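PDB 3FBQ: conserved domain protein from Bacillus anthracis, which is of unknown function but is built mainly of antiparallel beta-strands, with regions related to two uncharacterised E-set-like families. Local coordinates for residues D147-T152 with V169-V174; V174-Y179 with A228-L233; D203-D208 with K232-A237; L240-R245 with I286-K291. All coordinates share one frame; numbering follows the deposited sequence.

From the N terminus onward, interaction 1 closes a short loop by pairing strands 149-157 and 162-171 as a hairpin. Its second segment ends at V174, where interaction 2 opens, joining strand 175-184 to strand 224-231 across a 48-residue excursion. Within that excursion, 203-208 starts interaction 3, whose partner 232-237 overlaps the end of interaction 2 at K232 and L233, so the two spans cross and finish on overlapping segments. Interaction 4 follows in series and adds strand 281-289 beside strand 239-247. Interactions 1, 2 and 4 are pairings within one antiparallel sheet; interaction 3 joins two loops, and L233, A237 and L290 connect that loop region to interaction 4.

Interaction 1: residues D147-T152 with V169-V174; sequences DSKERT and VAMSPV
K149 and R151 pair with M171 and V169 as two antiparallel hydrogen-bonded pairs, the strand directions 166° apart, while E150 and A170 form the non-hydrogen-bonded pair between them. The rungs are complete in both directions: K149 N donates to M171 O and M171 N to K149 O, with the donors well above the carbonyl planes, whereas V169 N meets R151 O almost head-on at 3.0 Å. Between them E150 CA approaches V169 O at 3.1 Å. On one face K149 and M171 lie alongside each other. The methionine chain turns at its last torsion (chi3 -87°), which carries its methyl CE across to strand 149-152, 3.5 Å from K149 O and 4.1 Å from K149 NZ. Farther along this face V169 CG1 rests against R151 CB at 4.0 Å. The other face is lighter, with the methylene E150 CG on A170 CB at 3.9 Å. S172 OG accepts from V174 N at 3.1 Å, an ST turn where the chain passes to the next strand, and is also bonded to S175 O. S148 OG is bonded to K111 NZ, and R151 NH2 makes a weak bond to D289 O. Within the chain the hairpin forms one border of the sheet, with strand 175-184 continuing it beyond 162-171 and helix 24-27 against P173 and V174.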
loop_
_atom_site.group_PDB
_atom_site.type_symbol
_atom_site.label_atom_id
_atom_site.label_comp_id
_atom_site.label_asym_id
_atom_site.label_seq_id
_atom_site.Cartn_x
_atom_site.Cartn_y
_atom_site.Cartn_z
ATOM N N ASP A 147 3.861 -4.916 -32.068
ATOM C CA ASP A 147 4.068 -3.744 -32.949
ATOM C C ASP A 147 2.811 -2.968 -33.241
ATOM O O ASP A 147 1.723 -3.541 -33.421
ATOM C CB ASP A 147 4.576 -4.192 -34.316
ATOM C CG ASP A 147 6.101 -4.198 -34.406
ATOM O OD1 ASP A 147 6.725 -3.126 -34.067
ATOM O OD2 ASP A 147 6.656 -5.273 -34.813
ATOM N N SER A 148 2.959 -1.655 -33.330
ATOM C CA SER A 148 1.883 -0.840 -33.861
ATOM C C SER A 148 2.370 0.256 -34.831
ATOM O O SER A 148 3.469 0.803 -34.661
ATOM C CB SER A 148 1.183 -0.199 -32.716
ATOM O OG SER A 148 2.154 0.568 -32.087
ATOM N N LYS A 149 1.510 0.565 -35.811
ATOM C CA LYS A 149 1.694 1.671 -36.747
ATOM C C LYS A 149 1.165 2.953 -36.160
ATOM O O LYS A 149 -0.064 3.112 -36.003
ATOM C CB LYS A 149 0.928 1.393 -38.042
ATOM C CG LYS A 149 1.844 1.186 -39.238
ATOM C CD LYS A 149 1.304 1.801 -40.544
ATOM C CE LYS A 149 1.929 3.139 -40.859
ATOM N NZ LYS A 149 1.262 4.248 -40.093
ATOM N N GLU A 150 2.078 3.870 -35.836
ATOM C CA GLU A 150 1.666 5.195 -35.366
ATOM C C GLU A 150 1.965 6.250 -36.362
ATOM O O GLU A 150 3.067 6.307 -36.875
ATOM C CB GLU A 150 2.373 5.652 -34.142
ATOM C CG GLU A 150 2.981 4.653 -33.296
ATOM C CD GLU A 150 3.988 5.355 -32.402
ATOM O OE1 GLU A 150 3.581 6.200 -31.564
ATOM O OE2 GLU A 150 5.198 5.111 -32.582
ATOM N N ARG A 151 0.971 7.100 -36.598
ATOM C CA ARG A 151 1.111 8.288 -37.408
ATOM C C ARG A 151 0.898 9.479 -36.498
ATOM O O ARG A 151 0.050 9.449 -35.579
ATOM C CB ARG A 151 0.065 8.293 -38.501
ATOM C CG ARG A 151 0.500 9.076 -39.715
ATOM C CD ARG A 151 -0.340 8.711 -40.920
ATOM N NE ARG A 151 -1.699 9.246 -40.791
ATOM C CZ ARG A 151 -2.105 10.430 -41.273
ATOM N NH1 ARG A 151 -1.259 11.221 -41.949
ATOM N NH2 ARG A 151 -3.369 10.825 -41.093
ATOM N N THR A 152 1.669 10.538 -36.716
ATOM C CA THR A 152 1.362 11.774 -35.986
ATOM C C THR A 152 0.391 12.648 -36.777
ATOM O O THR A 152 0.650 12.979 -37.921
ATOM C CB THR A 152 2.613 12.537 -35.532
ATOM O OG1 THR A 152 2.567 13.852 -36.094
ATOM C CG2 THR A 152 3.877 11.817 -36.010
ATOM N N VAL A 169 -2.158 8.790 -33.639
ATOM C CA VAL A 169 -2.997 7.616 -33.728
ATOM C C VAL A 169 -2.080 6.390 -33.773
ATOM O O VAL A 169 -0.992 6.492 -34.338
ATOM C CB VAL A 169 -3.954 7.712 -34.962
ATOM C CG1 VAL A 169 -3.164 7.761 -36.283
ATOM C CG2 VAL A 169 -5.007 6.597 -34.956
ATOM N N ALA A 170 -2.471 5.258 -33.166
ATOM C CA ALA A 170 -1.620 4.068 -33.200
ATOM C C ALA A 170 -2.403 2.756 -33.318
ATOM O O ALA A 170 -3.285 2.517 -32.549
ATOM C CB ALA A 170 -0.654 4.047 -32.009
ATOM N N MET A 171 -2.043 1.889 -34.265
ATOM C CA MET A 171 -2.923 0.793 -34.640
ATOM C C MET A 171 -2.196 -0.536 -34.478
ATOM O O MET A 171 -1.255 -0.792 -35.207
ATOM C CB MET A 171 -3.463 1.028 -36.070
ATOM C CG MET A 171 -4.036 2.520 -36.315
ATOM S SD MET A 171 -4.071 3.116 -38.099
ATOM C CE MET A 171 -2.437 3.844 -38.398
ATOM N N SER A 172 -2.587 -1.342 -33.484
ATOM C CA SER A 172 -2.082 -2.699 -33.331
ATOM C C SER A 172 -3.033 -3.654 -33.995
ATOM O O SER A 172 -4.042 -3.255 -34.526
ATOM C CB SER A 172 -1.995 -3.104 -31.866
ATOM O OG SER A 172 -3.278 -3.397 -31.301
ATOM N N PRO A 173 -2.735 -4.939 -33.949
ATOM C CA PRO A 173 -3.625 -5.870 -34.624
ATOM C C PRO A 173 -4.960 -6.106 -33.878
ATOM O O PRO A 173 -5.946 -6.640 -34.457
ATOM C CB PRO A 173 -2.814 -7.165 -34.629
ATOM C CG PRO A 173 -1.446 -6.715 -34.508
ATOM C CD PRO A 173 -1.450 -5.562 -33.631
ATOM N N VAL A 174 -4.978 -5.655 -32.640
ATOM C CA VAL A 174 -5.922 -6.092 -31.653
ATOM C C VAL A 174 -6.730 -4.835 -31.242
ATOM O O VAL A 174 -7.905 -4.916 -30.858
ATOM C CB VAL A 174 -5.064 -6.688 -30.471
ATOM C CG1 VAL A 174 -4.951 -5.788 -29.339
ATOM C CG2 VAL A 174 -5.554 -8.000 -30.058
#

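Interaction 2: residues V174-Y179 with A228-L233; sequences VSFILY and ATFQKL
F176 and F230, a hydrogen-bonded antiparallel pair, bring their rings together on one side of the sheet. The planes are only 14° from parallel but slid so far apart, with centroids separated by 5.4 Å, that there is little overlap. What lies over the F176 ring is instead F230 CB, a CH-pi contact 3.9 Å from the centroid. The F176 side chain stands between its own backbone N and carbonyl carbon (chi1 80°), and this brings CD1 to within 3.7 Å of L233 CB, with L233 N near the ring plane at the edge. Farther along the same side of the F230 ring, L178 crosses at about a right angle, its CD1 coming obliquely to 3.8 Å from F230 CE2. I177 and T229 share the opposite face, CG1 lying beside CG2.

Two reciprocal backbone pairs hold these groups in step: F176 with F230, both bonds 2.8 Å, and L178 with A228. Past the end of the regular pairing, a water accepts from L233 N and gives a weak bond to S175 O. In the next shell, T229 OG1 is bonded to N214 OD1, and V201 packs on F176, L178 and F230. V201 belongs to strand 196-203, adjacent to neither paired strand, so the sheet curls round a shared apolar core, consistent with the beta-sandwich architecture of E-set domains.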
loop_
_atom_site.group_PDB
_atom_site.type_symbol
_atom_site.label_atom_id
_atom_site.label_comp_id
_atom_site.label_asym_id
_atom_site.label_seq_id
_atom_site.Cartn_x
_atom_site.Cartn_y
_atom_site.Cartn_z
ATOM N N VAL A 174 -4.978 -5.655 -32.640
ATOM C CA VAL A 174 -5.922 -6.092 -31.653
ATOM C C VAL A 174 -6.730 -4.835 -31.242
ATOM O O VAL A 174 -7.905 -4.916 -30.858
ATOM C CB VAL A 174 -5.064 -6.688 -30.471
ATOM C CG1 VAL A 174 -4.951 -5.788 -29.339
ATOM C CG2 VAL A 174 -5.554 -8.000 -30.058
ATOM N N SER A 175 -6.105 -3.661 -31.370
ATOM C CA SER A 175 -6.676 -2.425 -30.839
ATOM C C SER A 175 -5.982 -1.238 -31.483
ATOM O O SER A 175 -5.018 -1.388 -32.236
ATOM C CB SER A 175 -6.532 -2.388 -29.312
ATOM O OG SER A 175 -5.154 -2.226 -28.953
ATOM N N PHE A 176 -6.533 -0.052 -31.243
ATOM C CA PHE A 176 -5.902 1.199 -31.725
ATOM C C PHE A 176 -6.033 2.329 -30.736
ATOM O O PHE A 176 -7.008 2.380 -30.011
ATOM C CB PHE A 176 -6.417 1.595 -33.122
ATOM C CG PHE A 176 -7.759 2.277 -33.123
ATOM C CD1 PHE A 176 -8.904 1.583 -33.501
ATOM C CD2 PHE A 176 -7.881 3.605 -32.790
ATOM C CE1 PHE A 176 -10.159 2.202 -33.554
ATOM C CE2 PHE A 176 -9.123 4.215 -32.791
ATOM C CZ PHE A 176 -10.263 3.522 -33.209
ATOM N N ILE A 177 -5.104 3.270 -30.728
ATOM C CA ILE A 177 -5.059 4.358 -29.686
ATOM C C ILE A 177 -5.174 5.773 -30.209
ATOM O O ILE A 177 -4.484 6.146 -31.129
ATOM C CB ILE A 177 -3.752 4.301 -28.898
ATOM C CG1 ILE A 177 -3.533 2.900 -28.296
ATOM C CG2 ILE A 177 -3.728 5.378 -27.834
ATOM C CD1 ILE A 177 -2.152 2.718 -27.796
ATOM N N LEU A 178 -6.052 6.568 -29.628
ATOM C CA LEU A 178 -6.075 8.015 -29.960
ATOM C C LEU A 178 -5.425 8.893 -28.870
ATOM O O LEU A 178 -5.903 8.947 -27.736
ATOM C CB LEU A 178 -7.494 8.509 -30.256
ATOM C CG LEU A 178 -8.205 7.805 -31.425
ATOM C CD1 LEU A 178 -9.590 8.356 -31.549
ATOM C CD2 LEU A 178 -7.500 7.843 -32.771
ATOM N N TYR A 179 -4.343 9.568 -29.225
ATOM C CA TYR A 179 -3.741 10.517 -28.333
ATOM C C TYR A 179 -4.242 11.918 -28.622
ATOM O O TYR A 179 -4.270 12.386 -29.754
ATOM C CB TYR A 179 -2.279 10.548 -28.586
ATOM C CG TYR A 179 -1.571 9.289 -28.271
ATOM C CD1 TYR A 179 -1.023 9.070 -26.990
ATOM C CD2 TYR A 179 -1.365 8.302 -29.281
ATOM C CE1 TYR A 179 -0.321 7.940 -26.710
ATOM C CE2 TYR A 179 -0.640 7.135 -28.996
ATOM C CZ TYR A 179 -0.125 6.973 -27.710
ATOM O OH TYR A 179 0.584 5.834 -27.422
ATOM N N ALA A 228 -6.947 7.222 -25.361
ATOM C CA ALA A 228 -7.925 6.162 -25.119
ATOM C C ALA A 228 -7.671 5.019 -26.039
ATOM O O ALA A 228 -7.052 5.178 -27.128
ATOM C CB ALA A 228 -9.259 6.661 -25.334
ATOM N N THR A 229 -8.163 3.846 -25.665
ATOM C CA THR A 229 -7.924 2.725 -26.568
ATOM C C THR A 229 -9.219 2.192 -27.098
ATOM O O THR A 229 -10.195 2.140 -26.376
ATOM C CB THR A 229 -7.100 1.656 -25.877
ATOM O OG1 THR A 229 -6.070 2.335 -25.163
ATOM C CG2 THR A 229 -6.457 0.649 -26.928
ATOM N N PHE A 230 -9.227 1.841 -28.370
ATOM C CA PHE A 230 -10.445 1.375 -28.978
ATOM C C PHE A 230 -10.207 0.107 -29.788
ATOM O O PHE A 230 -9.047 -0.284 -30.067
ATOM C CB PHE A 230 -11.045 2.413 -29.894
ATOM C CG PHE A 230 -11.161 3.810 -29.310
ATOM C CD1 PHE A 230 -12.453 4.353 -29.003
ATOM C CD2 PHE A 230 -10.031 4.612 -29.143
ATOM C CE1 PHE A 230 -12.609 5.665 -28.538
ATOM C CE2 PHE A 230 -10.136 5.944 -28.628
ATOM C CZ PHE A 230 -11.443 6.474 -28.330
ATOM N N GLN A 231 -11.335 -0.518 -30.122
ATOM C CA GLN A 231 -11.470 -1.792 -30.818
ATOM C C GLN A 231 -10.603 -1.938 -32.045
ATOM O O GLN A 231 -10.277 -0.937 -32.687
ATOM C CB GLN A 231 -12.920 -1.945 -31.292
ATOM C CG GLN A 231 -13.934 -2.077 -30.168
ATOM C CD GLN A 231 -15.310 -2.312 -30.721
ATOM O OE1 GLN A 231 -16.245 -1.586 -30.425
ATOM N NE2 GLN A 231 -15.426 -3.293 -31.577
ATOM N N LYS A 232 -10.238 -3.191 -32.367
ATOM C CA LYS A 232 -9.663 -3.519 -33.671
ATOM C C LYS A 232 -10.307 -2.590 -34.688
ATOM O O LYS A 232 -11.509 -2.697 -34.951
ATOM C CB LYS A 232 -9.976 -4.956 -34.050
ATOM C CG LYS A 232 -8.815 -5.637 -34.655
ATOM C CD LYS A 232 -9.224 -6.683 -35.607
ATOM C CE LYS A 232 -8.062 -7.189 -36.445
ATOM N NZ LYS A 232 -7.346 -6.205 -37.346
ATOM N N LEU A 233 -9.534 -1.627 -35.172
ATOM C CA LEU A 233 -9.874 -0.866 -36.364
ATOM C C LEU A 233 -10.334 -1.727 -37.553
ATOM O O LEU A 233 -9.658 -2.649 -37.925
ATOM C CB LEU A 233 -8.630 -0.108 -36.806
ATOM C CG LEU A 233 -8.824 0.822 -37.983
ATOM C CD1 LEU A 233 -10.033 1.753 -37.729
ATOM C CD2 LEU A 233 -7.567 1.620 -38.156
HETATM O O HOH W 1 -6.927 -1.704 -34.910
#

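Interaction 3: residues D203-D208 with K232-A237; sequences DDLGND and KLNENA
The methyl of A237 is wedged against D203, with CB 3.4 Å from D203 OD2 and 3.7 Å from D203 CB, and this is the close-packed part of a contact between two loops. D204 closes the same region by laying its carboxylate across the A237 backbone, OD1 lying 3.7 Å from A237 C. That carboxylate is held in place by bonds from T238 N and K239 N to OD1, so the loop of D204 grips the chain just as it leaves the turn. D203 is equally constrained: a chi1 of 61° folds the carboxylate back over its own main chain, where OD1 accepts from N207 N at 3.1 Å, met on the syn side. Its other oxygen, OD2, is bonded to Y209 OH, which also accepts from N234 N and so ties both loops to one hydroxyl.

Toward solvent the contact thins. L205 reaches across with a single methyl, CD2, which lies 3.5 Å from N236 O and 3.9 Å from N236 CB. N207 lies at the margin, facing N234. No direct hydrogen bond joins the two segments; each turn is instead braced internally. D203-G206 is a type I turn, spanned by the bond from N207 N to the D203 carboxylate. In 232-237, N234 OD1 accepts from N236 N at 2.8 Å, forming an Asx turn, and A237 N bonds to N234 O within a second type I turn.

The first loop connects strands 196-203 and 208-218; the second leads from strand 224-231 to strand 239-247, while L290, just past strand 281-289, packs on L233 and A237.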
loop_
_atom_site.group_PDB
_atom_site.type_symbol
_atom_site.label_atom_id
_atom_site.label_comp_id
_atom_site.label_asym_id
_atom_site.label_seq_id
_atom_site.Cartn_x
_atom_site.Cartn_y
_atom_site.Cartn_z
ATOM N N ASP A 203 -16.078 5.241 -38.075
ATOM C CA ASP A 203 -15.328 5.304 -39.323
ATOM C C ASP A 203 -16.246 5.601 -40.504
ATOM O O ASP A 203 -17.460 5.724 -40.343
ATOM C CB ASP A 203 -14.572 3.995 -39.560
ATOM C CG ASP A 203 -15.497 2.799 -39.667
ATOM O OD1 ASP A 203 -16.722 3.002 -39.801
ATOM O OD2 ASP A 203 -15.000 1.654 -39.616
ATOM N N ASP A 204 -15.658 5.715 -41.690
ATOM C CA ASP A 204 -16.337 6.324 -42.827
ATOM C C ASP A 204 -17.679 5.648 -43.094
ATOM O O ASP A 204 -18.411 6.039 -44.003
ATOM C CB ASP A 204 -15.457 6.257 -44.076
ATOM C CG ASP A 204 -14.352 5.226 -43.956
ATOM O OD1 ASP A 204 -13.533 5.337 -43.019
ATOM O OD2 ASP A 204 -14.303 4.304 -44.797
ATOM N N LEU A 205 -17.993 4.632 -42.297
ATOM C CA LEU A 205 -18.322 3.316 -42.827
ATOM C C LEU A 205 -19.553 2.735 -42.137
ATOM O O LEU A 205 -20.030 1.661 -42.500
ATOM C CB LEU A 205 -17.134 2.364 -42.673
ATOM C CG LEU A 205 -17.125 1.139 -43.590
ATOM C CD1 LEU A 205 -17.791 1.456 -44.920
ATOM C CD2 LEU A 205 -15.704 0.638 -43.804
ATOM N N GLY A 206 -20.060 3.453 -41.141
ATOM C CA GLY A 206 -21.097 2.928 -40.273
ATOM C C GLY A 206 -20.635 2.785 -38.837
ATOM O O GLY A 206 -21.328 3.200 -37.907
ATOM N N ASN A 207 -19.457 2.198 -38.655
ATOM C CA ASN A 207 -19.116 1.538 -37.399
ATOM C C ASN A 207 -18.727 2.435 -36.281
ATOM O O ASN A 207 -18.180 3.525 -36.481
ATOM C CB ASN A 207 -17.942 0.612 -37.592
ATOM C CG ASN A 207 -18.112 -0.302 -38.766
ATOM O OD1 ASN A 207 -17.312 -0.262 -39.705
ATOM N ND2 ASN A 207 -19.139 -1.162 -38.714
ATOM N N ASP A 208 -18.984 1.922 -35.083
ATOM C CA ASP A 208 -18.691 2.604 -33.843
ATOM C C ASP A 208 -17.555 1.842 -33.161
ATOM O O ASP A 208 -17.379 0.645 -33.387
ATOM C CB ASP A 208 -19.922 2.604 -32.973
ATOM C CG ASP A 208 -20.154 3.957 -32.295
ATOM O OD1 ASP A 208 -19.622 4.249 -31.145
ATOM O OD2 ASP A 208 -20.916 4.730 -32.935
ATOM N N LYS A 232 -10.238 -3.191 -32.367
ATOM C CA LYS A 232 -9.663 -3.519 -33.671
ATOM C C LYS A 232 -10.307 -2.590 -34.688
ATOM O O LYS A 232 -11.509 -2.697 -34.951
ATOM C CB LYS A 232 -9.976 -4.956 -34.050
ATOM C CG LYS A 232 -8.815 -5.637 -34.655
ATOM C CD LYS A 232 -9.224 -6.683 -35.607
ATOM C CE LYS A 232 -8.062 -7.189 -36.445
ATOM N NZ LYS A 232 -7.346 -6.205 -37.346
ATOM N N LEU A 233 -9.534 -1.627 -35.172
ATOM C CA LEU A 233 -9.874 -0.866 -36.364
ATOM C C LEU A 233 -10.334 -1.727 -37.553
ATOM O O LEU A 233 -9.658 -2.649 -37.925
ATOM C CB LEU A 233 -8.630 -0.108 -36.806
ATOM C CG LEU A 233 -8.824 0.822 -37.983
ATOM C CD1 LEU A 233 -10.033 1.753 -37.729
ATOM C CD2 LEU A 233 -7.567 1.620 -38.156
ATOM N N ASN A 234 -11.465 -1.399 -38.164
ATOM C CA ASN A 234 -11.976 -2.162 -39.329
ATOM C C ASN A 234 -11.142 -1.991 -40.591
ATOM O O ASN A 234 -10.844 -0.875 -40.970
ATOM C CB ASN A 234 -13.431 -1.795 -39.658
ATOM C CG ASN A 234 -13.976 -2.645 -40.796
ATOM O OD1 ASN A 234 -13.524 -2.524 -41.940
ATOM N ND2 ASN A 234 -14.894 -3.554 -40.480
ATOM N N GLU A 235 -10.795 -3.086 -41.252
ATOM C CA GLU A 235 -9.753 -3.021 -42.317
ATOM C C GLU A 235 -10.134 -2.223 -43.561
ATOM O O GLU A 235 -9.243 -1.740 -44.281
ATOM C CB GLU A 235 -9.236 -4.396 -42.722
ATOM C CG GLU A 235 -8.232 -4.994 -41.729
ATOM C CD GLU A 235 -6.846 -4.253 -41.650
ATOM O OE1 GLU A 235 -6.286 -3.857 -42.713
ATOM O OE2 GLU A 235 -6.293 -4.121 -40.534
ATOM N N ASN A 236 -11.448 -2.113 -43.816
ATOM C CA ASN A 236 -11.949 -1.379 -44.952
ATOM C C ASN A 236 -12.186 0.095 -44.649
ATOM O O ASN A 236 -12.644 0.813 -45.530
ATOM C CB ASN A 236 -13.293 -1.934 -45.445
ATOM C CG ASN A 236 -13.212 -3.323 -46.061
ATOM O OD1 ASN A 236 -12.239 -3.706 -46.764
ATOM N ND2 ASN A 236 -14.296 -4.085 -45.847
ATOM N N ALA A 237 -11.975 0.528 -43.411
ATOM C CA ALA A 237 -12.118 1.927 -43.032
ATOM C C ALA A 237 -10.987 2.774 -43.610
ATOM O O ALA A 237 -9.809 2.379 -43.584
ATOM C CB ALA A 237 -12.148 2.073 -41.508
#

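Interaction 4: residues L240-R245 with I286-K291; sequences LIVTPR and IVIDLK
V242 N donates to I286 O at 2.7 Å, and I286 N returns the bond to V242 O at the same length, with each donor in the plane of the carbonyl it meets. The next rung is just as regular: L240 and I288 exchange backbone bonds of 2.9 Å, the one from I288 N to L240 O being almost straight at 173°. I241 and V287 form the non-hydrogen-bonded pair between, and V287 CA-H points at L240 O from 3.4 Å.

This antiparallel ladder, with strand directions 149° apart, puts strand 281-289 at the border of the eight-stranded sheet, beside 239-247, whose other neighbour is 196-203. Its two faces differ. L240, V242, I286 and I288 turn to the buried one, where V242 CG2 and I288 CD1 touch at 3.9 Å in an oblique crossing. Beyond the strand's end, L290 crosses L240 at about a right angle, and L290 CD2 meets L240 CD1 at 3.8 Å. On the reverse face I241 CG1 runs beside V287 CG2. The buried face also receives I153 and M166 against I288, and S157 and M166 against I286, which brings the two border strands, 149-157 and 281-289, into side-chain contact.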
loop_
_atom_site.group_PDB
_atom_site.type_symbol
_atom_site.label_atom_id
_atom_site.label_comp_id
_atom_site.label_asym_id
_atom_site.label_seq_id
_atom_site.Cartn_x
_atom_site.Cartn_y
_atom_site.Cartn_z
ATOM N N LEU A 240 -11.533 8.069 -39.778
ATOM C CA LEU A 240 -12.228 8.082 -38.480
ATOM C C LEU A 240 -12.948 9.401 -38.286
ATOM O O LEU A 240 -12.381 10.482 -38.541
ATOM C CB LEU A 240 -11.267 7.871 -37.296
ATOM C CG LEU A 240 -10.651 6.470 -37.236
ATOM C CD1 LEU A 240 -9.431 6.355 -36.317
ATOM C CD2 LEU A 240 -11.707 5.426 -36.866
ATOM N N ILE A 241 -14.193 9.317 -37.823
ATOM C CA ILE A 241 -14.962 10.511 -37.496
ATOM C C ILE A 241 -15.094 10.553 -35.981
ATOM O O ILE A 241 -15.675 9.638 -35.344
ATOM C CB ILE A 241 -16.348 10.592 -38.261
ATOM C CG1 ILE A 241 -16.147 10.555 -39.781
ATOM C CG2 ILE A 241 -17.077 11.891 -37.913
ATOM C CD1 ILE A 241 -16.253 9.160 -40.397
ATOM N N VAL A 242 -14.498 11.591 -35.417
ATOM C CA VAL A 242 -14.336 11.690 -33.977
ATOM C C VAL A 242 -15.216 12.797 -33.438
ATOM O O VAL A 242 -15.075 13.970 -33.832
ATOM C CB VAL A 242 -12.857 12.027 -33.590
ATOM C CG1 VAL A 242 -12.722 12.199 -32.054
ATOM C CG2 VAL A 242 -11.873 10.960 -34.078
ATOM N N THR A 243 -16.096 12.472 -32.503
ATOM C CA THR A 243 -16.843 13.562 -31.885
ATOM C C THR A 243 -16.421 13.774 -30.401
ATOM O O THR A 243 -16.529 12.843 -29.564
ATOM C CB THR A 243 -18.388 13.451 -32.097
ATOM O OG1 THR A 243 -19.027 13.051 -30.883
ATOM C CG2 THR A 243 -18.790 12.463 -33.227
ATOM N N PRO A 244 -15.897 14.995 -30.091
ATOM C CA PRO A 244 -15.552 15.417 -28.725
ATOM C C PRO A 244 -16.790 15.808 -27.928
ATOM O O PRO A 244 -17.425 16.819 -28.231
ATOM C CB PRO A 244 -14.659 16.657 -28.946
ATOM C CG PRO A 244 -14.436 16.777 -30.433
ATOM C CD PRO A 244 -15.553 16.038 -31.080
ATOM N N ARG A 245 -17.150 14.988 -26.946
ATOM C CA ARG A 245 -18.192 15.314 -25.960
ATOM C C ARG A 245 -17.533 16.068 -24.818
ATOM O O ARG A 245 -16.490 15.642 -24.325
ATOM C CB ARG A 245 -18.842 14.028 -25.445
ATOM C CG ARG A 245 -19.944 13.513 -26.351
ATOM C CD ARG A 245 -19.934 11.974 -26.503
ATOM N NE ARG A 245 -20.513 11.517 -27.788
ATOM C CZ ARG A 245 -21.456 12.170 -28.511
ATOM N NH1 ARG A 245 -21.993 13.324 -28.081
ATOM N NH2 ARG A 245 -21.879 11.659 -29.675
ATOM N N ILE A 286 -14.375 15.884 -35.655
ATOM C CA ILE A 286 -13.107 15.730 -36.415
ATOM C C ILE A 286 -12.851 14.519 -37.329
ATOM O O ILE A 286 -13.181 13.404 -36.977
ATOM C CB ILE A 286 -11.935 15.673 -35.467
ATOM C CG1 ILE A 286 -12.090 16.694 -34.378
ATOM C CG2 ILE A 286 -10.682 15.956 -36.179
ATOM C CD1 ILE A 286 -10.821 16.985 -33.710
ATOM N N VAL A 287 -12.190 14.762 -38.470
ATOM C CA VAL A 287 -11.889 13.752 -39.491
ATOM C C VAL A 287 -10.417 13.415 -39.667
ATOM O O VAL A 287 -9.590 14.253 -40.010
ATOM C CB VAL A 287 -12.569 14.072 -40.810
ATOM C CG1 VAL A 287 -12.010 13.211 -41.937
ATOM C CG2 VAL A 287 -14.059 13.875 -40.616
ATOM N N ILE A 288 -10.114 12.161 -39.382
ATOM C CA ILE A 288 -8.779 11.660 -39.401
ATOM C C ILE A 288 -8.623 10.687 -40.567
ATOM O O ILE A 288 -9.369 9.698 -40.671
ATOM C CB ILE A 288 -8.527 10.952 -38.081
ATOM C CG1 ILE A 288 -8.417 12.001 -36.965
ATOM C CG2 ILE A 288 -7.288 10.108 -38.153
ATOM C CD1 ILE A 288 -8.274 11.432 -35.538
ATOM N N ASP A 289 -7.672 10.981 -41.449
ATOM C CA ASP A 289 -7.269 10.060 -42.494
ATOM C C ASP A 289 -6.478 8.895 -41.914
ATOM O O ASP A 289 -5.329 9.074 -41.489
ATOM C CB ASP A 289 -6.321 10.760 -43.459
ATOM C CG ASP A 289 -7.043 11.574 -44.544
ATOM O OD1 ASP A 289 -8.119 12.180 -44.263
ATOM O OD2 ASP A 289 -6.502 11.596 -45.688
ATOM N N LEU A 290 -7.051 7.699 -41.881
ATOM C CA LEU A 290 -6.196 6.536 -41.861
ATOM C C LEU A 290 -5.461 6.692 -43.204
ATOM O O LEU A 290 -6.095 6.824 -44.305
ATOM C CB LEU A 290 -7.030 5.261 -41.799
ATOM C CG LEU A 290 -8.118 5.154 -40.708
ATOM C CD1 LEU A 290 -8.947 3.881 -40.766
ATOM C CD2 LEU A 290 -7.473 5.226 -39.361
ATOM N N LYS A 291 -4.134 6.801 -43.146
ATOM C CA LYS A 291 -3.415 6.982 -44.410
ATOM C C LYS A 291 -2.081 6.278 -44.356
ATOM O O LYS A 291 -1.994 5.114 -44.758
ATOM C CB LYS A 291 -3.281 8.459 -44.810
ATOM C CG LYS A 291 -1.902 9.068 -44.522
ATOM C CD LYS A 291 -1.689 10.433 -45.195
ATOM C CE LYS A 291 -1.553 10.331 -46.731
ATOM N NZ LYS A 291 -1.026 9.004 -47.224
#